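Long-range contacts in appr-1-p processing domain protein (Thermus aquaticus Y51MC23, PDB 5M31), which belongs to the macro domain family, an alpha/beta fold with a central mixed sheet flanked by helices: residues L27-T33 and F85-K91; A48-N52 and P81-N86. All blocks are in the same frame, centred on the assembly; numbering follows the deposited sequence.

Contact 1 (L27-T33 and F85-K91); sequences LVNTVNT and FNFPTKK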
loop_
_atom_site.group_PDB
_atom_site.type_symbol
_atom_site.label_atom_id
_atom_site.label_comp_id
_atom_site.label_asym_id
_atom_site.label_seq_id
_atom_site.Cartn_x
_atom_site.Cartn_y
_atom_site.Cartn_z
ATOM N N LEU A 27 -7.262 0.028 0.184
ATOM C CA LEU A 27 -6.273 -0.639 -0.656
ATOM C C LEU A 27 -4.934 0.039 -0.509
ATOM O O LEU A 27 -4.839 1.271 -0.466
ATOM C CB LEU A 27 -6.658 -0.584 -2.121
ATOM C CG LEU A 27 -7.961 -1.286 -2.524
ATOM C CD1 LEU A 27 -8.131 -1.153 -4.036
ATOM C CD2 LEU A 27 -8.024 -2.737 -2.079
ATOM N N VAL A 28 -3.911 -0.780 -0.520
ATOM C CA VAL A 28 -2.504 -0.266 -0.608
ATOM C C VAL A 28 -1.989 -0.308 -2.040
ATOM O O VAL A 28 -2.046 -1.352 -2.706
ATOM C CB VAL A 28 -1.575 -1.098 0.309
ATOM C CG1 VAL A 28 -0.146 -0.608 0.186
ATOM C CG2 VAL A 28 -2.063 -1.030 1.750
ATOM N N ASN A 29 -1.464 0.826 -2.463
ATOM C CA ASN A 29 -0.818 1.034 -3.760
ATOM C C ASN A 29 0.658 1.253 -3.468
ATOM O O ASN A 29 0.990 2.032 -2.593
ATOM C CB ASN A 29 -1.378 2.308 -4.345
ATOM C CG ASN A 29 -0.819 2.631 -5.681
ATOM O OD1 ASN A 29 -0.386 1.760 -6.395
ATOM N ND2 ASN A 29 -0.984 3.860 -6.093
ATOM N N THR A 30 1.525 0.580 -4.191
ATOM C CA THR A 30 2.975 0.728 -3.974
ATOM C C THR A 30 3.492 1.807 -4.938
ATOM O O THR A 30 3.277 1.728 -6.172
ATOM C CB THR A 30 3.705 -0.614 -4.137
ATOM O OG1 THR A 30 3.210 -1.289 -5.282
ATOM C CG2 THR A 30 3.527 -1.484 -2.899
ATOM N N VAL A 31 4.115 2.850 -4.379
ATOM C CA VAL A 31 4.413 4.027 -5.143
ATOM C C VAL A 31 5.883 4.431 -4.972
ATOM O O VAL A 31 6.637 3.820 -4.217
ATOM C CB VAL A 31 3.482 5.216 -4.836
ATOM C CG1 VAL A 31 2.057 4.809 -5.121
ATOM C CG2 VAL A 31 3.665 5.686 -3.393
ATOM N N ASN A 32 6.258 5.421 -5.720
ATOM C CA ASN A 32 7.548 6.119 -5.518
ATOM C C ASN A 32 7.263 7.527 -5.033
ATOM O O ASN A 32 6.091 7.890 -4.766
ATOM C CB ASN A 32 8.328 6.159 -6.815
ATOM C CG ASN A 32 7.555 6.850 -7.942
ATOM O OD1 ASN A 32 7.403 8.062 -7.963
ATOM N ND2 ASN A 32 6.989 6.045 -8.835
ATOM N N THR A 33 8.315 8.306 -4.804
ATOM C CA THR A 33 8.152 9.618 -4.191
ATOM C C THR A 33 8.272 10.747 -5.182
ATOM O O THR A 33 8.270 11.912 -4.788
ATOM C CB THR A 33 9.174 9.833 -3.068
ATOM O OG1 THR A 33 10.475 9.967 -3.657
ATOM C CG2 THR A 33 9.112 8.695 -2.054
ATOM N N PHE A 85 -4.078 3.815 0.231
ATOM C CA PHE A 85 -2.885 4.023 1.031
ATOM C C PHE A 85 -1.693 3.904 0.067
ATOM O O PHE A 85 -1.378 2.777 -0.347
ATOM C CB PHE A 85 -2.722 2.964 2.072
ATOM C CG PHE A 85 -3.556 3.165 3.351
ATOM C CD1 PHE A 85 -4.846 3.613 3.348
ATOM C CD2 PHE A 85 -3.047 2.725 4.542
ATOM C CE1 PHE A 85 -5.590 3.722 4.574
ATOM C CE2 PHE A 85 -3.758 2.798 5.738
ATOM C CZ PHE A 85 -5.028 3.333 5.749
ATOM N N ASN A 86 -1.117 5.047 -0.282
ATOM C CA ASN A 86 -0.054 5.115 -1.290
ATOM C C ASN A 86 1.249 4.951 -0.511
ATOM O O ASN A 86 1.668 5.847 0.192
ATOM C CB ASN A 86 -0.115 6.398 -2.098
ATOM C CG ASN A 86 -1.396 6.549 -2.905
ATOM O OD1 ASN A 86 -1.562 5.943 -3.979
ATOM N ND2 ASN A 86 -2.387 7.309 -2.326
ATOM N N PHE A 87 1.792 3.738 -0.614
ATOM C CA PHE A 87 2.941 3.217 0.232
ATOM C C PHE A 87 4.213 3.327 -0.596
ATOM O O PHE A 87 4.389 2.578 -1.534
ATOM C CB PHE A 87 2.589 1.736 0.546
ATOM C CG PHE A 87 3.525 1.024 1.465
ATOM C CD1 PHE A 87 4.829 0.763 1.114
ATOM C CD2 PHE A 87 3.056 0.432 2.602
ATOM C CE1 PHE A 87 5.670 0.012 1.920
ATOM C CE2 PHE A 87 3.871 -0.362 3.403
ATOM C CZ PHE A 87 5.181 -0.553 3.069
ATOM N N PRO A 88 5.104 4.245 -0.241
ATOM C CA PRO A 88 6.333 4.355 -1.006
ATOM C C PRO A 88 7.273 3.153 -0.771
ATOM O O PRO A 88 7.559 2.817 0.361
ATOM C CB PRO A 88 6.956 5.678 -0.472
ATOM C CG PRO A 88 5.852 6.365 0.217
ATOM C CD PRO A 88 4.990 5.312 0.760
ATOM N N THR A 89 7.797 2.533 -1.833
ATOM C CA THR A 89 8.736 1.448 -1.648
ATOM C C THR A 89 10.069 1.820 -2.224
ATOM O O THR A 89 10.981 1.052 -2.159
ATOM C CB THR A 89 8.323 0.168 -2.360
ATOM O OG1 THR A 89 8.255 0.399 -3.764
ATOM C CG2 THR A 89 6.940 -0.318 -1.912
ATOM N N LYS A 90 10.127 2.993 -2.794
ATOM C CA LYS A 90 11.338 3.474 -3.507
ATOM C C LYS A 90 11.217 4.980 -3.765
ATOM O O LYS A 90 10.095 5.578 -3.709
ATOM C CB LYS A 90 11.458 2.726 -4.812
ATOM C CG LYS A 90 10.330 3.047 -5.794
ATOM C CD LYS A 90 10.396 2.241 -7.075
ATOM C CE LYS A 90 10.171 0.745 -6.854
ATOM N NZ LYS A 90 10.425 0.054 -8.151
ATOM N N LYS A 91 12.358 5.633 -3.999
ATOM C CA LYS A 91 12.323 7.060 -4.270
ATOM C C LYS A 91 11.906 7.317 -5.711
ATOM O O LYS A 91 10.917 7.944 -5.976
ATOM C CB LYS A 91 13.681 7.702 -3.945
ATOM C CG LYS A 91 13.996 7.625 -2.484
ATOM C CD LYS A 91 15.277 8.350 -2.182
ATOM C CE LYS A 91 15.703 8.119 -0.747
ATOM N NZ LYS A 91 17.126 8.540 -0.748
HETATM O O HOH W 1 6.658 1.055 -5.763
#
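Two neighbouring parallel strands in the central sheet of the macro domain, 26-31 and 83-88, meet here and stay together into the loops that follow them. The strand bonds run Phe85 N to Leu27 O, Asn29 N to Phe85 O, Phe87 N to Asn29 O at 2.7 Å, and Val31 N to Phe87 O. Thr89 N continues the ladder to Val31 O. Past the strands, Thr33 N bonds to Lys91 O at 2.9 Å.

On one face of the sheet Val28 lays CG1 against CB of Phe87, 3.6 Å away. Further along, Thr30 CG2 meets Thr89 CG2 at 3.7 Å. The other face carries a polar pair. CG of Asn29 lies anti to its backbone N (chi1 -179°), and this sends ND2 across to Asn86 OD1 at 3.0 Å. The bond lies in the carbonyl plane of Asn86, though the two amides are turned 72° apart. Val31 packs beside this pair, with CG1 4.0 Å from Asn86 CB. Asn86 ND2 is held by Asn52 and by the carbonyl of Phe71.

Helix 40-48 covers Asn29 through Val41 and Phe45. On the opposite face helix 99-116 packs on Phe85. Strand 120-123 lies on the far side of strand 26-31, and strand 71-74 borders strand 83-88.

Contact 2 (A48-N52 and P81-N86); sequences AFPDN and PRYIFN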
loop_
_atom_site.group_PDB
_atom_site.type_symbol
_atom_site.label_atom_id
_atom_site.label_comp_id
_atom_site.label_asym_id
_atom_site.label_seq_id
_atom_site.Cartn_x
_atom_site.Cartn_y
_atom_site.Cartn_z
ATOM N N ALA A 48 -7.532 2.951 -12.368
ATOM C CA ALA A 48 -8.740 2.634 -11.601
ATOM C C ALA A 48 -9.155 3.790 -10.733
ATOM O O ALA A 48 -10.326 3.916 -10.366
ATOM C CB ALA A 48 -8.469 1.420 -10.722
ATOM N N PHE A 49 -8.157 4.580 -10.284
ATOM C CA PHE A 49 -8.396 5.594 -9.294
ATOM C C PHE A 49 -7.761 6.926 -9.668
ATOM O O PHE A 49 -6.823 7.436 -8.970
ATOM C CB PHE A 49 -7.895 5.117 -7.915
ATOM C CG PHE A 49 -8.568 3.869 -7.425
ATOM C CD1 PHE A 49 -9.877 3.897 -6.964
ATOM C CD2 PHE A 49 -7.881 2.660 -7.386
ATOM C CE1 PHE A 49 -10.496 2.733 -6.550
ATOM C CE2 PHE A 49 -8.464 1.510 -6.929
ATOM C CZ PHE A 49 -9.794 1.542 -6.496
ATOM N N PRO A 50 -8.331 7.580 -10.687
ATOM C CA PRO A 50 -7.704 8.825 -11.139
ATOM C C PRO A 50 -7.636 9.962 -10.087
ATOM O O PRO A 50 -6.674 10.746 -10.072
ATOM C CB PRO A 50 -8.539 9.236 -12.356
ATOM C CG PRO A 50 -9.803 8.448 -12.293
ATOM C CD PRO A 50 -9.529 7.223 -11.480
ATOM N N ASP A 51 -8.660 10.115 -9.258
ATOM C CA ASP A 51 -8.622 11.182 -8.263
ATOM C C ASP A 51 -7.483 10.983 -7.221
ATOM O O ASP A 51 -6.843 11.949 -6.798
ATOM C CB ASP A 51 -9.962 11.294 -7.551
ATOM C CG ASP A 51 -11.076 11.692 -8.483
ATOM O OD1 ASP A 51 -10.812 12.090 -9.673
ATOM O OD2 ASP A 51 -12.212 11.692 -8.019
ATOM N N ASN A 52 -7.233 9.722 -6.855
ATOM C CA ASN A 52 -6.093 9.359 -6.002
ATOM C C ASN A 52 -4.800 9.716 -6.690
ATOM O O ASN A 52 -3.920 10.298 -6.064
ATOM C CB ASN A 52 -6.099 7.897 -5.669
ATOM C CG ASN A 52 -4.906 7.464 -4.869
ATOM O OD1 ASN A 52 -4.752 7.797 -3.709
ATOM N ND2 ASN A 52 -3.991 6.748 -5.550
ATOM N N PRO A 81 -13.243 0.925 -2.440
ATOM C CA PRO A 81 -12.604 1.206 -1.154
ATOM C C PRO A 81 -12.704 2.651 -0.776
ATOM O O PRO A 81 -12.761 3.533 -1.649
ATOM C CB PRO A 81 -11.146 0.843 -1.405
ATOM C CG PRO A 81 -11.005 1.101 -2.875
ATOM C CD PRO A 81 -12.239 0.605 -3.475
ATOM N N ARG A 82 -12.805 2.921 0.521
ATOM C CA ARG A 82 -12.851 4.311 0.951
ATOM C C ARG A 82 -11.464 4.967 0.837
ATOM O O ARG A 82 -11.381 6.159 0.497
ATOM C CB ARG A 82 -13.386 4.434 2.369
ATOM C CG ARG A 82 -13.183 5.809 2.872
ATOM C CD ARG A 82 -14.012 6.096 4.108
ATOM N NE ARG A 82 -13.902 7.491 4.468
ATOM C CZ ARG A 82 -14.379 8.029 5.576
ATOM N NH1 ARG A 82 -15.178 7.328 6.391
ATOM N NH2 ARG A 82 -14.163 9.306 5.786
ATOM N N TYR A 83 -10.420 4.223 1.186
ATOM C CA TYR A 83 -9.051 4.778 1.248
ATOM C C TYR A 83 -8.134 4.090 0.303
ATOM O O TYR A 83 -8.161 2.853 0.162
ATOM C CB TYR A 83 -8.470 4.626 2.652
ATOM C CG TYR A 83 -9.284 5.265 3.756
ATOM C CD1 TYR A 83 -9.330 6.625 3.917
ATOM C CD2 TYR A 83 -10.019 4.483 4.600
ATOM C CE1 TYR A 83 -10.043 7.200 4.947
ATOM C CE2 TYR A 83 -10.801 5.045 5.596
ATOM C CZ TYR A 83 -10.785 6.402 5.768
ATOM O OH TYR A 83 -11.551 6.982 6.797
ATOM N N ILE A 84 -7.279 4.903 -0.311
ATOM C CA ILE A 84 -6.087 4.426 -1.034
ATOM C C ILE A 84 -4.849 4.816 -0.239
ATOM O O ILE A 84 -4.710 5.981 0.084
ATOM C CB ILE A 84 -5.998 5.028 -2.425
ATOM C CG1 ILE A 84 -7.293 4.824 -3.231
ATOM C CG2 ILE A 84 -4.804 4.375 -3.179
ATOM C CD1 ILE A 84 -7.652 3.402 -3.482
ATOM N N PHE A 85 -4.078 3.815 0.231
ATOM C CA PHE A 85 -2.885 4.023 1.031
ATOM C C PHE A 85 -1.693 3.904 0.067
ATOM O O PHE A 85 -1.378 2.777 -0.347
ATOM C CB PHE A 85 -2.722 2.964 2.072
ATOM C CG PHE A 85 -3.556 3.165 3.351
ATOM C CD1 PHE A 85 -4.846 3.613 3.348
ATOM C CD2 PHE A 85 -3.047 2.725 4.542
ATOM C CE1 PHE A 85 -5.590 3.722 4.574
ATOM C CE2 PHE A 85 -3.758 2.798 5.738
ATOM C CZ PHE A 85 -5.028 3.333 5.749
ATOM N N ASN A 86 -1.117 5.047 -0.282
ATOM C CA ASN A 86 -0.054 5.115 -1.290
ATOM C C ASN A 86 1.249 4.951 -0.511
ATOM O O ASN A 86 1.668 5.847 0.192
ATOM C CB ASN A 86 -0.115 6.398 -2.098
ATOM C CG ASN A 86 -1.396 6.549 -2.905
ATOM O OD1 ASN A 86 -1.562 5.943 -3.979
ATOM N ND2 ASN A 86 -2.387 7.309 -2.326
#
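Asn52 holds CG anti to its backbone N (chi1 176°), while Asn86 holds CG anti to its carbonyl carbon (chi1 -63°), which lets the two amides meet from opposite directions. They form a reciprocal pair of hydrogen bonds. Asn86 ND2 donates to Asn52 OD1 at 2.8 Å. Asn52 ND2 donates back to Asn86 OD1 at 3.0 Å. Both bonds are nearly straight. Each donor lies on a lone pair of its acceptor. The two amide planes are 13° apart, nearly coplanar. The paired hydrogen bonds fix the rotation of both amides and satisfy buried polar atoms.

Ile84 lies beside the pair. Ile84 CB is 3.3 Å from Asn52 OD1, and its CG2 touches the Asn52 amide. Its other branch reaches Phe49. Ile84 CD1 sits over the centre of the Phe49 ring, 3.9 Å from its centroid, in a CH-pi contact. Pro81, which follows a cis peptide bond, brings CG to 3.8 Å from Phe49 CZ at the outer end of the ring.

Phe49 sits at the junction of helices 40-48 and 50-61, in the N-cap position of the second. The contact thus joins the start of helix 50-61 to strand 83-88. Tyr73 of strand 71-74 touches Asn52, and Leu27 of strand 26-31 touches both Phe49 and Pro81.

Overall arrangement
Both contacts are buried and both use strand 83-88. Contact 1 lies nearer the centre of the chain and joins this strand to its neighbour within the sheet. Contact 2 joins it to the start of a helix on one face, about 12 Å away between centres. Their chemistry differs accordingly. Contact 1 rests mainly on backbone hydrogen bonds, whereas contact 2 is made by side chains, with an amide pair and a small apolar cluster. Asn86 belongs to both and links Asn29 to Asn52. Leu27 ties them further: its N probably bonds to Tyr83 O. In sequence, 48-52 falls between the two strands, while 81-86 leads into strand 83-88 and shares Phe85 and Asn86 with contact 1.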